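Local structure of defective in germ line development protein 3, isoform a (3N89) at residues S38-L43 with H105-M110; L14-N19 with K295-V300; T31-F36 with A81-I86. The protein probably binds RNA in germline development, with four KH domains forming a globular structural platform. All coordinates share one frame; numbering follows the deposited sequence.

Contact 1: residues S38-L43 with H105-M110; sequences SQYYSL and HFTVFM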
loop_
_atom_site.group_PDB
_atom_site.type_symbol
_atom_site.label_atom_id
_atom_site.label_comp_id
_atom_site.label_asym_id
_atom_site.label_seq_id
_atom_site.Cartn_x
_atom_site.Cartn_y
_atom_site.Cartn_z
ATOM N N SER A 38 6.975 -5.869 -3.432
ATOM C CA SER A 38 8.323 -5.978 -3.996
ATOM C C SER A 38 8.437 -6.541 -5.409
ATOM O O SER A 38 9.381 -6.222 -6.126
ATOM C CB SER A 38 9.213 -6.810 -3.064
ATOM O OG SER A 38 8.759 -8.151 -2.978
ATOM N N GLN A 39 7.491 -7.388 -5.799
ATOM C CA GLN A 39 7.495 -8.003 -7.121
ATOM C C GLN A 39 7.336 -6.960 -8.232
ATOM O O GLN A 39 7.504 -7.263 -9.414
ATOM C CB GLN A 39 6.366 -9.036 -7.208
ATOM C CG GLN A 39 4.989 -8.460 -6.908
ATOM C CD GLN A 39 3.889 -9.508 -6.942
ATOM O OE1 GLN A 39 3.643 -10.139 -7.976
ATOM N NE2 GLN A 39 3.220 -9.698 -5.807
ATOM N N TYR A 40 7.026 -5.729 -7.840
ATOM C CA TYR A 40 6.837 -4.645 -8.790
ATOM C C TYR A 40 7.906 -3.563 -8.639
ATOM O O TYR A 40 7.894 -2.568 -9.363
ATOM C CB TYR A 40 5.456 -4.016 -8.591
ATOM C CG TYR A 40 4.306 -4.983 -8.752
ATOM C CD1 TYR A 40 4.058 -5.600 -9.979
ATOM C CD2 TYR A 40 3.473 -5.294 -7.677
ATOM C CE1 TYR A 40 3.009 -6.505 -10.132
ATOM C CE2 TYR A 40 2.423 -6.201 -7.818
ATOM C CZ TYR A 40 2.197 -6.805 -9.047
ATOM O OH TYR A 40 1.181 -7.729 -9.190
ATOM N N TYR A 41 8.830 -3.742 -7.700
ATOM C CA TYR A 41 9.862 -2.734 -7.502
ATOM C C TYR A 41 10.586 -2.405 -8.794
ATOM O O TYR A 41 10.735 -1.234 -9.147
ATOM C CB TYR A 41 10.861 -3.169 -6.419
ATOM C CG TYR A 41 10.299 -3.028 -5.012
ATOM C CD1 TYR A 41 9.135 -2.293 -4.782
ATOM C CD2 TYR A 41 10.921 -3.635 -3.914
ATOM C CE1 TYR A 41 8.601 -2.171 -3.511
ATOM C CE2 TYR A 41 10.390 -3.512 -2.626
ATOM C CZ TYR A 41 9.227 -2.781 -2.436
ATOM O OH TYR A 41 8.670 -2.665 -1.180
ATOM N N SER A 42 11.012 -3.445 -9.502
ATOM C CA SER A 42 11.725 -3.297 -10.759
ATOM C C SER A 42 10.935 -2.494 -11.787
ATOM O O SER A 42 11.491 -1.628 -12.472
ATOM C CB SER A 42 12.047 -4.677 -11.322
ATOM O OG SER A 42 12.693 -4.579 -12.577
ATOM N N LEU A 43 9.638 -2.785 -11.888
ATOM C CA LEU A 43 8.752 -2.113 -12.839
ATOM C C LEU A 43 8.417 -0.681 -12.458
ATOM O O LEU A 43 7.985 0.105 -13.302
ATOM C CB LEU A 43 7.446 -2.889 -12.986
ATOM C CG LEU A 43 7.454 -4.247 -13.693
ATOM C CD1 LEU A 43 6.102 -4.916 -13.492
ATOM C CD2 LEU A 43 7.763 -4.062 -15.175
ATOM N N HIS A 105 2.279 -0.794 -10.958
ATOM C CA HIS A 105 1.807 -1.922 -11.749
ATOM C C HIS A 105 1.129 -2.939 -10.852
ATOM O O HIS A 105 1.182 -2.839 -9.625
ATOM C CB HIS A 105 2.968 -2.631 -12.456
ATOM C CG HIS A 105 3.447 -1.948 -13.698
ATOM N ND1 HIS A 105 4.193 -0.789 -13.674
ATOM C CD2 HIS A 105 3.284 -2.263 -15.005
ATOM C CE1 HIS A 105 4.468 -0.421 -14.912
ATOM N NE2 HIS A 105 3.927 -1.298 -15.739
ATOM N N PHE A 106 0.492 -3.917 -11.492
ATOM C CA PHE A 106 -0.175 -5.031 -10.826
ATOM C C PHE A 106 -0.253 -6.145 -11.879
ATOM O O PHE A 106 -0.155 -5.882 -13.074
ATOM C CB PHE A 106 -1.567 -4.622 -10.323
ATOM C CG PHE A 106 -2.625 -4.572 -11.388
ATOM C CD1 PHE A 106 -3.165 -5.750 -11.909
ATOM C CD2 PHE A 106 -3.093 -3.350 -11.869
ATOM C CE1 PHE A 106 -4.155 -5.711 -12.889
ATOM C CE2 PHE A 106 -4.083 -3.302 -12.851
ATOM C CZ PHE A 106 -4.615 -4.487 -13.362
ATOM N N THR A 107 -0.417 -7.389 -11.445
ATOM C CA THR A 107 -0.478 -8.506 -12.383
ATOM C C THR A 107 -1.659 -9.435 -12.127
ATOM O O THR A 107 -2.064 -9.641 -10.983
ATOM C CB THR A 107 0.823 -9.331 -12.324
ATOM O OG1 THR A 107 1.920 -8.527 -12.774
ATOM C CG2 THR A 107 0.715 -10.576 -13.193
ATOM N N VAL A 108 -2.208 -9.987 -13.206
ATOM C CA VAL A 108 -3.334 -10.918 -13.127
ATOM C C VAL A 108 -3.071 -12.062 -14.103
ATOM O O VAL A 108 -2.493 -11.851 -15.169
ATOM C CB VAL A 108 -4.672 -10.230 -13.496
ATOM C CG1 VAL A 108 -5.783 -11.257 -13.564
ATOM C CG2 VAL A 108 -5.015 -9.170 -12.465
ATOM N N PHE A 109 -3.484 -13.269 -13.737
ATOM C CA PHE A 109 -3.275 -14.440 -14.586
ATOM C C PHE A 109 -4.593 -15.022 -15.087
ATOM O O PHE A 109 -5.541 -15.174 -14.322
ATOM C CB PHE A 109 -2.512 -15.524 -13.818
ATOM C CG PHE A 109 -1.155 -15.086 -13.320
ATOM C CD1 PHE A 109 -1.041 -14.158 -12.285
ATOM C CD2 PHE A 109 0.007 -15.608 -13.883
ATOM C CE1 PHE A 109 0.213 -13.758 -11.821
ATOM C CE2 PHE A 109 1.267 -15.216 -13.429
ATOM C CZ PHE A 109 1.376 -14.293 -12.397
ATOM N N MET A 110 -4.652 -15.352 -16.373
ATOM C CA MET A 110 -5.858 -15.931 -16.949
ATOM C C MET A 110 -5.619 -17.411 -17.268
ATOM O O MET A 110 -4.559 -17.789 -17.774
ATOM C CB MET A 110 -6.244 -15.181 -18.222
ATOM C CG MET A 110 -7.681 -15.428 -18.663
ATOM S SD MET A 110 -8.009 -14.831 -20.327
ATOM C CE MET A 110 -7.816 -13.059 -20.106
#
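The Y40 ring has H105 O over the centre of one face, 3.7 Å above its plane, and Q39 CG toward the rim of the opposite face. This contact joins two KH domains. The 3-10 turn 38-40 leads from strand 29-35 of KH2 into helix 41-45, while strand 105-111 is the first strand of KH3. At the edge of the Y40 ring, in its plane, T107 OG1 lies 3.5 Å from Y40 CE1. The H105 ring takes L43 over one face in a CH-pi contact: L43 CB is 4.2 Å from the ring centroid and 23° off the normal. In Y40 the ring is anti to the carbonyl carbon (chi1 -59°), which aims it at the backbone of H105 and F106. L43 CD1 adds to the packing, 4.0 Å from H105 CB. The F106 ring packs on Q161 and L164 of helix 161-175. The polar end of T107 has another partner, since T107 OG1 is hydrogen-bonded to T155 OG1 of the neighbouring strand. The phenol oxygen reaches the strand itself: T107 N gives Y40 OH a weak, bent hydrogen bond of 2.8 Å, with 122° at the hydrogen.

Contact 2: residues L14-N19 with K295-V300; sequences LPLPSN and KMTPSV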
loop_
_atom_site.group_PDB
_atom_site.type_symbol
_atom_site.label_atom_id
_atom_site.label_comp_id
_atom_site.label_asym_id
_atom_site.label_seq_id
_atom_site.Cartn_x
_atom_site.Cartn_y
_atom_site.Cartn_z
ATOM N N LEU A 14 15.825 7.272 27.509
ATOM C CA LEU A 14 14.928 8.283 26.965
ATOM C C LEU A 14 15.030 9.518 27.860
ATOM O O LEU A 14 15.277 9.400 29.059
ATOM C CB LEU A 14 13.488 7.762 26.962
ATOM C CG LEU A 14 12.579 8.156 25.797
ATOM C CD1 LEU A 14 12.981 7.376 24.549
ATOM C CD2 LEU A 14 11.130 7.859 26.155
ATOM N N PRO A 15 14.866 10.723 27.288
ATOM C CA PRO A 15 14.592 11.004 25.876
ATOM C C PRO A 15 15.724 10.555 24.967
ATOM O O PRO A 15 16.764 10.076 25.430
ATOM C CB PRO A 15 14.420 12.518 25.859
ATOM C CG PRO A 15 15.386 12.957 26.915
ATOM C CD PRO A 15 15.061 11.983 28.029
ATOM N N LEU A 16 15.509 10.710 23.667
ATOM C CA LEU A 16 16.499 10.335 22.670
ATOM C C LEU A 16 17.460 11.502 22.472
ATOM O O LEU A 16 17.073 12.552 21.965
ATOM C CB LEU A 16 15.802 10.009 21.347
ATOM C CG LEU A 16 14.652 9.002 21.439
ATOM C CD1 LEU A 16 13.909 8.949 20.113
ATOM C CD2 LEU A 16 15.193 7.630 21.815
ATOM N N PRO A 17 18.728 11.335 22.875
ATOM C CA PRO A 17 19.729 12.396 22.727
ATOM C C PRO A 17 20.199 12.545 21.282
ATOM O O PRO A 17 19.942 11.677 20.444
ATOM C CB PRO A 17 20.846 11.939 23.656
ATOM C CG PRO A 17 20.798 10.448 23.494
ATOM C CD PRO A 17 19.308 10.159 23.551
ATOM N N SER A 18 20.891 13.644 21.000
ATOM C CA SER A 18 21.407 13.918 19.661
ATOM C C SER A 18 22.469 15.002 19.736
ATOM O O SER A 18 22.395 15.890 20.585
ATOM C CB SER A 18 20.275 14.378 18.736
ATOM O OG SER A 18 20.770 14.781 17.467
ATOM N N ASN A 19 23.455 14.932 18.848
ATOM C CA ASN A 19 24.522 15.924 18.827
ATOM C C ASN A 19 24.687 16.541 17.441
ATOM O O ASN A 19 25.118 17.689 17.312
ATOM C CB ASN A 19 25.831 15.283 19.292
ATOM C CG ASN A 19 25.796 14.893 20.767
ATOM O OD1 ASN A 19 26.490 13.966 21.197
ATOM N ND2 ASN A 19 24.991 15.609 21.550
ATOM N N LYS A 295 1.717 8.927 18.331
ATOM C CA LYS A 295 2.773 8.500 19.239
ATOM C C LYS A 295 3.837 9.586 19.314
ATOM O O LYS A 295 4.348 10.033 18.291
ATOM C CB LYS A 295 3.414 7.202 18.749
ATOM C CG LYS A 295 4.639 6.789 19.556
ATOM C CD LYS A 295 5.156 5.423 19.144
ATOM C CE LYS A 295 6.316 5.004 20.029
ATOM N NZ LYS A 295 6.636 3.548 19.889
ATOM N N MET A 296 4.165 10.012 20.529
ATOM C CA MET A 296 5.172 11.043 20.718
ATOM C C MET A 296 6.291 10.531 21.595
ATOM O O MET A 296 6.057 10.111 22.726
ATOM C CB MET A 296 4.551 12.292 21.345
ATOM C CG MET A 296 3.384 12.833 20.551
ATOM S SD MET A 296 3.244 14.627 20.566
ATOM C CE MET A 296 4.144 15.027 19.079
ATOM N N THR A 297 7.507 10.557 21.056
ATOM C CA THR A 297 8.677 10.099 21.788
ATOM C C THR A 297 9.553 11.297 22.111
ATOM O O THR A 297 10.221 11.849 21.235
ATOM C CB THR A 297 9.479 9.095 20.961
ATOM O OG1 THR A 297 8.689 7.920 20.745
ATOM C CG2 THR A 297 10.760 8.712 21.685
ATOM N N PRO A 298 9.565 11.718 23.383
ATOM C CA PRO A 298 10.385 12.872 23.757
ATOM C C PRO A 298 11.860 12.634 23.464
ATOM O O PRO A 298 12.399 11.575 23.777
ATOM C CB PRO A 298 10.109 13.015 25.250
ATOM C CG PRO A 298 9.942 11.579 25.683
ATOM C CD PRO A 298 9.045 11.034 24.584
ATOM N N SER A 299 12.501 13.618 22.845
ATOM C CA SER A 299 13.922 13.534 22.522
ATOM C C SER A 299 14.509 14.916 22.748
ATOM O O SER A 299 13.775 15.906 22.808
ATOM C CB SER A 299 14.132 13.099 21.067
ATOM O OG SER A 299 13.583 14.032 20.153
ATOM N N VAL A 300 15.828 14.987 22.869
ATOM C CA VAL A 300 16.485 16.262 23.114
ATOM C C VAL A 300 17.725 16.495 22.255
ATOM O O VAL A 300 18.490 15.569 21.975
ATOM C CB VAL A 300 16.882 16.376 24.609
ATOM C CG1 VAL A 300 17.769 15.206 24.994
ATOM C CG2 VAL A 300 17.593 17.699 24.873
#
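T297 holds OG1 beside its backbone N (chi1 -65°). CG2 then lies anti to that N and faces the leucines of 14-19. L16 CD1 meets T297 CG2 at 3.5 Å, and L14 CD1 reaches the same methyl at 3.9 Å; both leucines cross T297 at about a right angle. V300 places CG1 between its backbone N and carbonyl carbon (chi1 57°), and CG1 packs against P15 CG at 3.8 Å. L14 CD2 lies 3.9 Å from P298 CG. The backbones form a single beta bridge, L16 with S299. L16 N donates to P298 O at 3.2 Å. V300 N donates to L16 O at 2.9 Å. The loop meets strand 293-301 of KH5 at this one bridge, the two directions 48° apart. On its other side this strand is bonded to strand 311-321, where S299 pairs with L313. S18 extends the attachment through a backbone bond to E302. L16 has a proline on either side in the chain, and its own N and O make the two bonds of the bridge. Apolar packing of P15, L14 and L16 on T297, P298 and V300 makes up much of the rest of this surface contact.

Contact 3: residues T31-F36 with A81-I86; sequences TLNMEF and AQQVTI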
loop_
_atom_site.group_PDB
_atom_site.type_symbol
_atom_site.label_atom_id
_atom_site.label_comp_id
_atom_site.label_asym_id
_atom_site.label_seq_id
_atom_site.Cartn_x
_atom_site.Cartn_y
_atom_site.Cartn_z
ATOM N N THR A 31 7.755 12.389 6.672
ATOM C CA THR A 31 7.961 11.192 5.863
ATOM C C THR A 31 6.697 10.332 5.939
ATOM O O THR A 31 6.156 10.113 7.027
ATOM C CB THR A 31 9.133 10.332 6.387
ATOM O OG1 THR A 31 10.373 11.020 6.176
ATOM C CG2 THR A 31 9.170 8.988 5.660
ATOM N N LEU A 32 6.215 9.864 4.794
ATOM C CA LEU A 32 5.042 8.996 4.776
ATOM C C LEU A 32 5.528 7.563 4.521
ATOM O O LEU A 32 6.480 7.341 3.764
ATOM C CB LEU A 32 4.058 9.425 3.681
ATOM C CG LEU A 32 2.792 8.565 3.552
ATOM C CD1 LEU A 32 2.032 8.542 4.880
ATOM C CD2 LEU A 32 1.911 9.116 2.441
ATOM N N ASN A 33 4.884 6.595 5.166
ATOM C CA ASN A 33 5.264 5.193 5.021
ATOM C C ASN A 33 4.107 4.383 4.484
ATOM O O ASN A 33 2.993 4.466 4.996
ATOM C CB ASN A 33 5.689 4.607 6.366
ATOM C CG ASN A 33 6.797 5.396 7.021
ATOM O OD1 ASN A 33 7.895 5.519 6.471
ATOM N ND2 ASN A 33 6.518 5.939 8.201
ATOM N N MET A 34 4.374 3.596 3.450
ATOM C CA MET A 34 3.340 2.771 2.853
ATOM C C MET A 34 3.937 1.436 2.451
ATOM O O MET A 34 5.153 1.290 2.369
ATOM C CB MET A 34 2.739 3.467 1.627
ATOM C CG MET A 34 1.927 4.716 1.938
ATOM S SD MET A 34 1.595 5.676 0.434
ATOM C CE MET A 34 0.484 4.540 -0.443
ATOM N N GLU A 35 3.068 0.458 2.214
ATOM C CA GLU A 35 3.503 -0.867 1.810
ATOM C C GLU A 35 3.262 -1.063 0.316
ATOM O O GLU A 35 2.165 -0.803 -0.186
ATOM C CB GLU A 35 2.753 -1.926 2.617
ATOM C CG GLU A 35 3.512 -2.441 3.838
ATOM C CD GLU A 35 3.831 -1.361 4.858
ATOM O OE1 GLU A 35 4.547 -1.669 5.836
ATOM O OE2 GLU A 35 3.371 -0.209 4.700
ATOM N N PHE A 36 4.303 -1.510 -0.383
ATOM C CA PHE A 36 4.250 -1.756 -1.823
ATOM C C PHE A 36 4.835 -3.151 -2.098
ATOM O O PHE A 36 5.864 -3.521 -1.533
ATOM C CB PHE A 36 5.071 -0.691 -2.575
ATOM C CG PHE A 36 4.338 0.612 -2.805
ATOM C CD1 PHE A 36 3.789 0.904 -4.054
ATOM C CD2 PHE A 36 4.201 1.548 -1.782
ATOM C CE1 PHE A 36 3.115 2.105 -4.286
ATOM C CE2 PHE A 36 3.523 2.760 -2.004
ATOM C CZ PHE A 36 2.981 3.034 -3.260
ATOM N N ALA A 81 9.970 -5.152 5.264
ATOM C CA ALA A 81 10.272 -5.900 4.045
ATOM C C ALA A 81 9.792 -5.199 2.775
ATOM O O ALA A 81 10.482 -5.199 1.758
ATOM C CB ALA A 81 9.653 -7.286 4.130
ATOM N N GLN A 82 8.616 -4.587 2.836
ATOM C CA GLN A 82 8.055 -3.926 1.661
ATOM C C GLN A 82 7.580 -2.508 1.919
ATOM O O GLN A 82 6.628 -2.052 1.289
ATOM C CB GLN A 82 6.886 -4.754 1.119
ATOM C CG GLN A 82 7.278 -6.164 0.739
ATOM C CD GLN A 82 6.159 -6.933 0.085
ATOM O OE1 GLN A 82 5.124 -7.179 0.696
ATOM N NE2 GLN A 82 6.361 -7.321 -1.171
ATOM N N GLN A 83 8.251 -1.809 2.828
ATOM C CA GLN A 83 7.859 -0.453 3.166
ATOM C C GLN A 83 8.625 0.595 2.387
ATOM O O GLN A 83 9.860 0.610 2.374
ATOM C CB GLN A 83 8.045 -0.211 4.657
ATOM C CG GLN A 83 6.962 0.651 5.286
ATOM C CD GLN A 83 7.042 0.646 6.797
ATOM O OE1 GLN A 83 7.799 1.409 7.398
ATOM N NE2 GLN A 83 6.272 -0.235 7.421
ATOM N N VAL A 84 7.868 1.467 1.730
ATOM C CA VAL A 84 8.428 2.552 0.948
ATOM C C VAL A 84 8.151 3.867 1.659
ATOM O O VAL A 84 7.046 4.097 2.147
ATOM C CB VAL A 84 7.810 2.592 -0.455
ATOM C CG1 VAL A 84 7.743 4.028 -0.967
ATOM C CG2 VAL A 84 8.648 1.738 -1.396
ATOM N N THR A 85 9.154 4.734 1.715
ATOM C CA THR A 85 8.983 6.016 2.380
ATOM C C THR A 85 9.028 7.177 1.397
ATOM O O THR A 85 9.785 7.169 0.427
ATOM C CB THR A 85 10.069 6.240 3.434
ATOM O OG1 THR A 85 11.340 6.315 2.788
ATOM C CG2 THR A 85 10.098 5.087 4.421
ATOM N N ILE A 86 8.196 8.176 1.661
ATOM C CA ILE A 86 8.119 9.365 0.831
ATOM C C ILE A 86 8.422 10.498 1.798
ATOM O O ILE A 86 7.755 10.626 2.818
ATOM C CB ILE A 86 6.695 9.510 0.225
ATOM C CG1 ILE A 86 6.309 8.195 -0.477
ATOM C CG2 ILE A 86 6.649 10.684 -0.767
ATOM C CD1 ILE A 86 4.955 8.211 -1.155
#
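Q83 NE2 donates to E35 OE1 at 2.7 Å, nearly straight at 171°. It meets the syn side of the carboxylate, 20° out of its plane, and the acceptor lies almost in the Q83 amide plane. The E35 chain bends at chi2 (61°) to bring its acid to Q83, whose chain is extended beyond CG. With an alanine in place of this glutamate the acceptor is gone, and the Q83 amide would probably be freer to turn. The two residues form a non-hydrogen-bonded pair of the antiparallel sheet shared by KH2 and KH5, as do N33 and T85 on the same face. N33 ND2 is bonded to S262 OG. L32 with I86 and M34 with V84 are the hydrogen-bonded pairs; V84 N reaches M34 O at 2.8 Å. F36 N continues the pairing with Q82 O at 2.9 Å. L32, M34, V84 and I86 put their side chains on the other face, where L32 CB lies 4.3 Å from I86 CB. F36 CD2 lies 4.0 Å from V84 CB. Helix 90-102 packs on this face, with V93 against L32 and R97 against M34. R101 of that helix makes a cation-pi contact with F36 and bonds E35 O. Strand 260-268 of KH5 runs antiparallel along the other edge of 29-35.

How the contacts relate
Contacts 1 and 3 adjoin, with centres about 17 Å apart. Strand 29-35 is followed in the chain by the turn and helix of 38-43, and the segments of the two contacts alternate along the chain. Y41 OH makes a probable hydrogen bond with F36 O (3.0 Å). Contact 3 lies within KH2, and contact 1 joins that domain to KH3. Contact 2 shares a sheet with contact 3, the one that runs from KH2 into KH5; their nearest atoms are about 11 Å apart. Contacts 1 and 2 lie on opposite sides of the chain centre, about 40 Å between centres. The chain loop closed by contact 2 contains both others.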